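PDB 3GIP: N-acyl-D-glutamate deacylase from Bordetella bronchiseptica, which hydrolyses the amide bond of N-acyl-D-glutamate, releasing D-glutamate and a carboxylic acid, as a zinc-dependent member of the amidohydrolase superfamily. Local coordinates for residues A278-I290 against H374-Y388. Residues are numbered along the deposited sequence; the frame is centred on the assembly and turned at random.
With FMT (formic acid), chain D; FMT (formic acid), chain E.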
ATOM      1  N   ALA A 278      12.815  -5.319   2.199  1.00 13.71           N
ATOM      2  CA  ALA A 278      12.339  -4.598   1.029  1.00 12.73           C
ATOM      3  C   ALA A 278      11.746  -3.284   1.514  1.00 12.68           C
ATOM      4  O   ALA A 278      11.738  -3.001   2.711  1.00 11.55           O
ATOM      5  CB  ALA A 278      11.290  -5.419   0.282  1.00 13.76           C
ATOM      6  N   LEU A 279      11.262  -2.471   0.584  1.00 12.96           N
ATOM      7  CA  LEU A 279      10.672  -1.192   0.946  1.00 12.06           C
ATOM      8  C   LEU A 279       9.727  -0.750  -0.155  1.00 11.39           C
ATOM      9  O   LEU A 279       9.603  -1.414  -1.184  1.00 11.63           O
ATOM     10  CB  LEU A 279      11.765  -0.129   1.134  1.00 12.17           C
ATOM     11  CG  LEU A 279      12.634   0.203  -0.090  1.00 12.01           C
ATOM     12  CD1 LEU A 279      13.193   1.611   0.059  1.00 13.52           C
ATOM     13  CD2 LEU A 279      13.770  -0.796  -0.243  1.00 13.01           C
ATOM     14  N   ASP A 280       9.046   0.365   0.072  1.00 12.07           N
ATOM     15  CA  ASP A 280       8.150   0.893  -0.939  1.00 12.82           C
ATOM     16  C   ASP A 280       8.013   2.398  -0.797  1.00 12.11           C
ATOM     17  O   ASP A 280       8.312   2.968   0.258  1.00 13.07           O
ATOM     18  CB  ASP A 280       6.771   0.199  -0.879  1.00 12.79           C
ATOM     19  CG  ASP A 280       6.126   0.253   0.500  1.00 14.14           C
ATOM     20  OD1 ASP A 280       5.650   1.332   0.913  1.00 14.06           O
ATOM     21  OD2 ASP A 280       6.094  -0.799   1.177  1.00 13.59           O
ATOM     22  N   ILE A 281       7.599   3.038  -1.883  1.00 11.25           N
ATOM     23  CA  ILE A 281       7.391   4.480  -1.900  1.00 12.69           C
ATOM     24  C   ILE A 281       6.204   4.824  -2.786  1.00 12.15           C
ATOM     25  O   ILE A 281       5.716   3.987  -3.551  1.00 12.08           O
ATOM     26  CB  ILE A 281       8.617   5.254  -2.496  1.00 11.80           C
ATOM     27  CG1 ILE A 281       8.882   4.819  -3.946  1.00 13.27           C
ATOM     28  CG2 ILE A 281       9.847   5.040  -1.649  1.00 12.97           C
ATOM     29  CD1 ILE A 281       8.121   5.616  -5.014  1.00 12.90           C
ATOM     30  N   TYR A 282       5.727   6.057  -2.645  1.00 12.55           N
ATOM     31  CA  TYR A 282       4.697   6.590  -3.522  1.00 11.70           C
ATOM     32  C   TYR A 282       5.499   7.720  -4.175  1.00 11.67           C
ATOM     33  O   TYR A 282       6.359   8.327  -3.534  1.00 11.50           O
ATOM     34  CB  TYR A 282       3.455   7.091  -2.760  1.00 12.53           C
ATOM     35  CG  TYR A 282       3.712   7.869  -1.498  1.00 12.24           C
ATOM     36  CD1 TYR A 282       4.103   9.208  -1.542  1.00 12.62           C
ATOM     37  CD2 TYR A 282       3.548   7.271  -0.250  1.00 12.44           C
ATOM     38  CE1 TYR A 282       4.324   9.930  -0.375  1.00 12.00           C
ATOM     39  CE2 TYR A 282       3.766   7.980   0.921  1.00 13.00           C
ATOM     40  CZ  TYR A 282       4.154   9.310   0.853  1.00 13.41           C
ATOM     41  OH  TYR A 282       4.373  10.012   2.012  1.00 13.18           O
ATOM     42  N   PRO A 283       5.253   7.991  -5.462  1.00 11.84           N
ATOM     43  CA  PRO A 283       5.973   9.032  -6.207  1.00 11.93           C
ATOM     44  C   PRO A 283       5.591  10.490  -5.981  1.00 11.11           C
ATOM     45  O   PRO A 283       5.235  11.187  -6.927  1.00 12.87           O
ATOM     46  CB  PRO A 283       5.761   8.598  -7.650  1.00 12.20           C
ATOM     47  CG  PRO A 283       4.334   8.123  -7.612  1.00 12.08           C
ATOM     48  CD  PRO A 283       4.287   7.298  -6.333  1.00 12.07           C
ATOM     49  N   TYR A 284       5.687  10.949  -4.732  1.00 11.44           N
ATOM     50  CA  TYR A 284       5.352  12.329  -4.374  1.00 11.76           C
ATOM     51  C   TYR A 284       6.245  12.806  -3.234  1.00 11.85           C
ATOM     52  O   TYR A 284       6.632  12.018  -2.367  1.00 11.60           O
ATOM     53  CB  TYR A 284       3.894  12.438  -3.920  1.00 11.03           C
ATOM     54  CG  TYR A 284       2.876  11.921  -4.906  1.00 11.07           C
ATOM     55  CD1 TYR A 284       2.187  12.786  -5.760  1.00 10.90           C
ATOM     56  CD2 TYR A 284       2.575  10.563  -4.965  1.00 11.95           C
ATOM     57  CE1 TYR A 284       1.215  12.302  -6.642  1.00 11.29           C
ATOM     58  CE2 TYR A 284       1.617  10.072  -5.842  1.00 12.35           C
ATOM     59  CZ  TYR A 284       0.937  10.941  -6.674  1.00 12.00           C
ATOM     60  OH  TYR A 284      -0.032  10.450  -7.517  1.00 13.09           O
ATOM     61  N   PRO A 285       6.569  14.111  -3.210  1.00 12.54           N
ATOM     62  CA  PRO A 285       7.420  14.684  -2.164  1.00 12.74           C
ATOM     63  C   PRO A 285       6.647  15.240  -0.969  1.00 12.28           C
ATOM     64  O   PRO A 285       7.152  16.087  -0.238  1.00 12.13           O
ATOM     65  CB  PRO A 285       8.176  15.769  -2.910  1.00 12.83           C
ATOM     66  CG  PRO A 285       7.103  16.322  -3.786  1.00 12.84           C
ATOM     67  CD  PRO A 285       6.406  15.068  -4.322  1.00 13.31           C
ATOM     68  N   GLY A 286       5.415  14.774  -0.793  1.00 12.30           N
ATOM     69  CA  GLY A 286       4.605  15.211   0.327  1.00 12.64           C
ATOM     70  C   GLY A 286       3.928  13.996   0.931  1.00 12.04           C
ATOM     71  O   GLY A 286       3.520  13.095   0.203  1.00 11.90           O
ATOM     72  N   SER A 287       3.823  13.962   2.256  1.00 12.26           N
ATOM     73  CA  SER A 287       3.183  12.846   2.943  1.00 12.63           C
ATOM     74  C   SER A 287       1.766  13.256   3.316  1.00 12.59           C
ATOM     75  O   SER A 287       1.361  14.387   3.076  1.00 13.51           O
ATOM     76  CB  SER A 287       3.966  12.493   4.208  1.00 13.09           C
ATOM     77  OG  SER A 287       3.896  13.548   5.155  1.00 13.12           O
ATOM     78  N   SER A 288       1.003  12.333   3.897  1.00 12.89           N
ATOM     79  CA  SER A 288      -0.357  12.654   4.305  1.00 11.71           C
ATOM     80  C   SER A 288      -0.800  11.700   5.396  1.00 13.37           C
ATOM     81  O   SER A 288      -0.714  10.488   5.242  1.00 13.60           O
ATOM     82  CB  SER A 288      -1.324  12.557   3.122  1.00 13.38           C
ATOM     83  OG  SER A 288      -2.631  12.970   3.507  1.00 13.17           O
ATOM     84  N   THR A 289      -1.253  12.255   6.509  1.00 13.89           N
ATOM     85  CA  THR A 289      -1.723  11.435   7.613  1.00 14.54           C
ATOM     86  C   THR A 289      -2.508  12.335   8.552  1.00 14.48           C
ATOM     87  O   THR A 289      -2.952  13.408   8.156  1.00 14.04           O
ATOM     88  CB  THR A 289      -0.540  10.758   8.357  1.00 16.08           C
ATOM     89  OG1 THR A 289      -1.052   9.866   9.356  1.00 15.81           O
ATOM     90  CG2 THR A 289       0.358  11.794   9.016  1.00 15.11           C
ATOM     91  N   ILE A 290      -2.694  11.900   9.791  1.00 15.23           N
ATOM     92  CA  ILE A 290      -3.437  12.707  10.743  1.00 15.08           C
ATOM     93  C   ILE A 290      -2.737  14.038  10.999  1.00 14.68           C
ATOM     94  O   ILE A 290      -1.518  14.153  10.839  1.00 13.89           O
ATOM     95  CB  ILE A 290      -3.600  11.958  12.078  1.00 15.83           C
ATOM     96  CG1 ILE A 290      -2.227  11.594  12.648  1.00 18.40           C
ATOM     97  CG2 ILE A 290      -4.422  10.702  11.851  1.00 17.71           C
ATOM     98  CD1 ILE A 290      -2.277  10.928  14.018  1.00 19.05           C
ATOM     99  N   HIS A 374      -4.733  13.165  -0.658  1.00 12.30           N
ATOM    100  CA  HIS A 374      -3.462  13.342  -1.333  1.00 12.37           C
ATOM    101  C   HIS A 374      -3.708  12.572  -2.638  1.00 12.88           C
ATOM    102  O   HIS A 374      -4.264  11.469  -2.619  1.00 13.69           O
ATOM    103  CB  HIS A 374      -2.366  12.697  -0.479  1.00 12.46           C
ATOM    104  CG  HIS A 374      -1.010  12.698  -1.111  1.00 11.82           C
ATOM    105  ND1 HIS A 374       0.134  13.013  -0.411  1.00 15.21           N
ATOM    106  CD2 HIS A 374      -0.611  12.371  -2.361  1.00 10.09           C
ATOM    107  CE1 HIS A 374       1.181  12.879  -1.206  1.00  8.41           C
ATOM    108  NE2 HIS A 374       0.756  12.490  -2.393  1.00 13.71           N
ATOM    109  N   PRO A 375      -3.315  13.144  -3.788  1.00 12.82           N
ATOM    110  CA  PRO A 375      -3.504  12.521  -5.103  1.00 12.00           C
ATOM    111  C   PRO A 375      -2.926  11.123  -5.304  1.00 12.12           C
ATOM    112  O   PRO A 375      -3.302  10.432  -6.252  1.00 12.88           O
ATOM    113  CB  PRO A 375      -2.907  13.550  -6.066  1.00 13.69           C
ATOM    114  CG  PRO A 375      -1.866  14.228  -5.231  1.00 12.04           C
ATOM    115  CD  PRO A 375      -2.578  14.413  -3.916  1.00 12.97           C
ATOM    116  N   ARG A 376      -2.027  10.707  -4.418  1.00 11.22           N
ATOM    117  CA  ARG A 376      -1.425   9.380  -4.516  1.00 11.37           C
ATOM    118  C   ARG A 376      -2.519   8.309  -4.511  1.00 13.11           C
ATOM    119  O   ARG A 376      -2.325   7.199  -5.004  1.00 13.18           O
ATOM    120  CB  ARG A 376      -0.456   9.158  -3.352  1.00 10.93           C
ATOM    121  CG  ARG A 376      -1.125   9.101  -1.994  1.00 11.16           C
ATOM    122  CD  ARG A 376      -0.108   9.247  -0.879  1.00 12.68           C
ATOM    123  NE  ARG A 376      -0.718   9.026   0.428  1.00 12.58           N
ATOM    124  CZ  ARG A 376      -0.129   9.305   1.585  1.00 11.53           C
ATOM    125  NH1 ARG A 376       1.092   9.827   1.610  1.00 12.95           N
ATOM    126  NH2 ARG A 376      -0.757   9.042   2.725  1.00 14.00           N
ATOM    127  N   LEU A 377      -3.670   8.659  -3.952  1.00 13.24           N
ATOM    128  CA  LEU A 377      -4.810   7.750  -3.884  1.00 13.43           C
ATOM    129  C   LEU A 377      -5.227   7.281  -5.276  1.00 14.66           C
ATOM    130  O   LEU A 377      -5.562   6.110  -5.474  1.00 13.82           O
ATOM    131  CB  LEU A 377      -5.991   8.463  -3.216  1.00 14.14           C
ATOM    132  CG  LEU A 377      -7.337   7.737  -3.167  1.00 14.24           C
ATOM    133  CD1 LEU A 377      -7.242   6.528  -2.244  1.00 13.92           C
ATOM    134  CD2 LEU A 377      -8.408   8.706  -2.669  1.00 14.69           C
ATOM    135  N   TRP A 378      -5.197   8.202  -6.236  1.00 14.17           N
ATOM    136  CA  TRP A 378      -5.603   7.908  -7.608  1.00 14.13           C
ATOM    137  C   TRP A 378      -4.499   7.857  -8.657  1.00 13.04           C
ATOM    138  O   TRP A 378      -4.725   7.349  -9.753  1.00 14.45           O
ATOM    139  CB  TRP A 378      -6.630   8.938  -8.089  1.00 14.09           C
ATOM    140  CG  TRP A 378      -8.011   8.757  -7.551  1.00 14.96           C
ATOM    141  CD1 TRP A 378      -8.466   9.104  -6.313  1.00 14.88           C
ATOM    142  CD2 TRP A 378      -9.125   8.184  -8.244  1.00 15.18           C
ATOM    143  NE1 TRP A 378      -9.798   8.783  -6.191  1.00 15.22           N
ATOM    144  CE2 TRP A 378     -10.227   8.216  -7.363  1.00 14.26           C
ATOM    145  CE3 TRP A 378      -9.299   7.644  -9.527  1.00 14.93           C
ATOM    146  CZ2 TRP A 378     -11.488   7.728  -7.721  1.00 15.23           C
ATOM    147  CZ3 TRP A 378     -10.554   7.159  -9.885  1.00 16.00           C
ATOM    148  CH2 TRP A 378     -11.633   7.206  -8.981  1.00 16.95           C
ATOM    149  N   GLY A 379      -3.312   8.366  -8.351  1.00 12.30           N
ATOM    150  CA  GLY A 379      -2.294   8.372  -9.389  1.00 13.20           C
ATOM    151  C   GLY A 379      -0.917   7.800  -9.148  1.00 13.08           C
ATOM    152  O   GLY A 379      -0.041   7.975  -9.991  1.00 13.89           O
ATOM    153  N   SER A 380      -0.713   7.099  -8.041  1.00 12.57           N
ATOM    154  CA  SER A 380       0.603   6.547  -7.740  1.00 12.00           C
ATOM    155  C   SER A 380       1.256   5.678  -8.815  1.00 12.22           C
ATOM    156  O   SER A 380       2.361   5.977  -9.274  1.00 10.88           O
ATOM    157  CB  SER A 380       0.557   5.753  -6.430  1.00 13.37           C
ATOM    158  OG  SER A 380       0.350   6.610  -5.320  1.00 13.39           O
ATOM    159  N   PHE A 381       0.590   4.604  -9.226  1.00 11.90           N
ATOM    160  CA  PHE A 381       1.197   3.710 -10.208  1.00 12.59           C
ATOM    161  C   PHE A 381       1.411   4.307 -11.590  1.00 11.73           C
ATOM    162  O   PHE A 381       2.451   4.088 -12.216  1.00 12.03           O
ATOM    163  CB  PHE A 381       0.394   2.405 -10.276  1.00 12.31           C
ATOM    164  CG  PHE A 381       0.653   1.496  -9.109  1.00 11.57           C
ATOM    165  CD1 PHE A 381       1.527   0.421  -9.228  1.00 11.88           C
ATOM    166  CD2 PHE A 381       0.090   1.768  -7.865  1.00 11.60           C
ATOM    167  CE1 PHE A 381       1.843  -0.369  -8.123  1.00 12.65           C
ATOM    168  CE2 PHE A 381       0.397   0.989  -6.754  1.00 11.35           C
ATOM    169  CZ  PHE A 381       1.276  -0.083  -6.883  1.00 10.72           C
ATOM    170  N   THR A 382       0.447   5.082 -12.060  1.00 12.16           N
ATOM    171  CA  THR A 382       0.572   5.697 -13.369  1.00 12.22           C
ATOM    172  C   THR A 382       1.557   6.869 -13.331  1.00 12.52           C
ATOM    173  O   THR A 382       2.145   7.225 -14.355  1.00 14.15           O
ATOM    174  CB  THR A 382      -0.802   6.146 -13.866  1.00 13.45           C
ATOM    175  OG1 THR A 382      -1.473   6.847 -12.814  1.00 13.51           O
ATOM    176  CG2 THR A 382      -1.635   4.927 -14.268  1.00 15.20           C
ATOM    177  N   ARG A 383       1.752   7.465 -12.157  1.00 12.33           N
ATOM    178  CA  ARG A 383       2.712   8.558 -12.044  1.00 13.26           C
ATOM    179  C   ARG A 383       4.109   7.944 -12.137  1.00 13.39           C
ATOM    180  O   ARG A 383       5.029   8.549 -12.687  1.00 14.09           O
ATOM    181  CB  ARG A 383       2.546   9.306 -10.717  1.00 13.38           C
ATOM    182  CG  ARG A 383       3.389  10.579 -10.605  1.00 13.76           C
ATOM    183  CD  ARG A 383       3.035  11.348  -9.339  1.00 14.36           C
ATOM    184  NE  ARG A 383       3.793  12.587  -9.156  1.00 16.19           N
ATOM    185  CZ  ARG A 383       3.580  13.715  -9.829  1.00 18.13           C
ATOM    186  NH1 ARG A 383       2.628  13.783 -10.750  1.00 20.46           N
ATOM    187  NH2 ARG A 383       4.313  14.792  -9.564  1.00 20.91           N
ATOM    188  N   VAL A 384       4.279   6.738 -11.601  1.00 12.66           N
ATOM    189  CA  VAL A 384       5.582   6.095 -11.703  1.00 13.14           C
ATOM    190  C   VAL A 384       5.857   5.784 -13.174  1.00 13.46           C
ATOM    191  O   VAL A 384       6.932   6.087 -13.684  1.00 13.89           O
ATOM    192  CB  VAL A 384       5.649   4.786 -10.880  1.00 12.14           C
ATOM    193  CG1 VAL A 384       6.920   4.016 -11.226  1.00 12.70           C
ATOM    194  CG2 VAL A 384       5.633   5.118  -9.385  1.00 13.44           C
ATOM    195  N   LEU A 385       4.880   5.201 -13.865  1.00 12.65           N
ATOM    196  CA  LEU A 385       5.070   4.855 -15.271  1.00 13.23           C
ATOM    197  C   LEU A 385       5.270   6.062 -16.178  1.00 13.74           C
ATOM    198  O   LEU A 385       6.069   6.013 -17.112  1.00 14.87           O
ATOM    199  CB  LEU A 385       3.889   4.031 -15.779  1.00 13.46           C
ATOM    200  CG  LEU A 385       3.676   2.717 -15.025  1.00 13.61           C
ATOM    201  CD1 LEU A 385       2.465   2.005 -15.598  1.00 17.29           C
ATOM    202  CD2 LEU A 385       4.919   1.845 -15.135  1.00 16.75           C
ATOM    203  N   GLY A 386       4.550   7.141 -15.902  1.00 13.02           N
ATOM    204  CA  GLY A 386       4.670   8.324 -16.735  1.00 13.90           C
ATOM    205  C   GLY A 386       5.761   9.307 -16.354  1.00 15.14           C
ATOM    206  O   GLY A 386       6.524   9.748 -17.212  1.00 16.38           O
ATOM    207  N   ARG A 387       5.844   9.648 -15.072  1.00 14.03           N
ATOM    208  CA  ARG A 387       6.824  10.623 -14.594  1.00 13.17           C
ATOM    209  C   ARG A 387       8.197  10.032 -14.277  1.00 14.27           C
ATOM    210  O   ARG A 387       9.224  10.577 -14.682  1.00 14.86           O
ATOM    211  CB  ARG A 387       6.257  11.331 -13.355  1.00 15.12           C
ATOM    212  CG  ARG A 387       7.074  12.500 -12.795  1.00 16.15           C
ATOM    213  CD  ARG A 387       6.359  13.063 -11.559  1.00 18.66           C
ATOM    214  NE  ARG A 387       7.033  14.204 -10.936  1.00 21.02           N
ATOM    215  CZ  ARG A 387       6.908  15.464 -11.343  1.00 23.14           C
ATOM    216  NH1 ARG A 387       6.136  15.759 -12.381  1.00 23.00           N
ATOM    217  NH2 ARG A 387       7.542  16.436 -10.696  1.00 24.51           N
ATOM    218  N   TYR A 388       8.226   8.917 -13.556  1.00 12.62           N
ATOM    219  CA  TYR A 388       9.500   8.308 -13.185  1.00 13.46           C
ATOM    220  C   TYR A 388      10.143   7.460 -14.276  1.00 13.42           C
ATOM    221  O   TYR A 388      11.368   7.422 -14.399  1.00 13.64           O
ATOM    222  CB  TYR A 388       9.322   7.480 -11.902  1.00 13.48           C
ATOM    223  CG  TYR A 388       9.186   8.314 -10.640  1.00 13.74           C
ATOM    224  CD1 TYR A 388       8.916   9.683 -10.703  1.00 14.14           C
ATOM    225  CD2 TYR A 388       9.325   7.733  -9.377  1.00 15.39           C
ATOM    226  CE1 TYR A 388       8.794  10.454  -9.544  1.00 16.07           C
ATOM    227  CE2 TYR A 388       9.202   8.498  -8.212  1.00 15.85           C
ATOM    228  CZ  TYR A 388       8.937   9.855  -8.302  1.00 15.34           C
ATOM    229  OH  TYR A 388       8.821  10.620  -7.158  1.00 16.41           O
TER
HETATM  230  C   FMT D 482       2.849   8.959   4.809  1.00 14.73           C
HETATM  231  O1  FMT D 482       1.955   9.549   4.256  1.00 13.65           O
HETATM  232  O2  FMT D 482       3.964   8.660   4.135  1.00 14.98           O
HETATM  233  C   FMT E 483       4.075  11.521   7.822  1.00 18.71           C
HETATM  234  O1  FMT E 483       3.800  12.681   7.644  1.00 17.66           O
HETATM  235  O2  FMT E 483       4.293  11.075   9.065  1.00 18.55           O
HETATM  236  O   HOH W   1      -4.647  11.855   1.949  1.00 14.01           O
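R376 and Y282, the two members of a cation-pi pair, both bond to one formate (chain D), probably from the crystallisation liquor. The guanidinium carbon CZ of R376 lies 4.5 Å from the centroid of the Y282 ring and 25° off its normal, so the charge sits over the face. R376 NH1 reaches formate O1 at 2.8 Å, while the Y282 hydroxyl donates to O2 at the ring edge. The backbone N of S288 adds a nearly straight bond (175°) to O1, the third to the formate, and R376 NH2 turns to S288 O at 2.9 Å. With the zinc about 7 Å from the R376 side chain, it is plausible that this spot belongs to the substrate pocket. Y284 is wedged between the helix and the loop leading into it: R383 CD covers one ring face, 3.7 Å from the centroid, and the H374 ring meets the opposite face edge-on, the two planes 89° apart. The R383 chain, extended from CG to NE, runs past that ring to donate from NE to P283 O at 3.0 Å, within the guanidinium plane. P283, the centre of an inverse gamma turn, also lays CB over the Y388 ring, 3.8 Å from its centroid, and brings CG against V384 CG2. Y388 OH is buried without a polar partner. The contact thus joins strand 287-290 and the loop after barrel strand 277-281 to helix 376-391 and its preceding loop; the helix packs on helices 348-356 and 397-404, R383 also bridges to D438, and strand 287-290 pairs with 339-343.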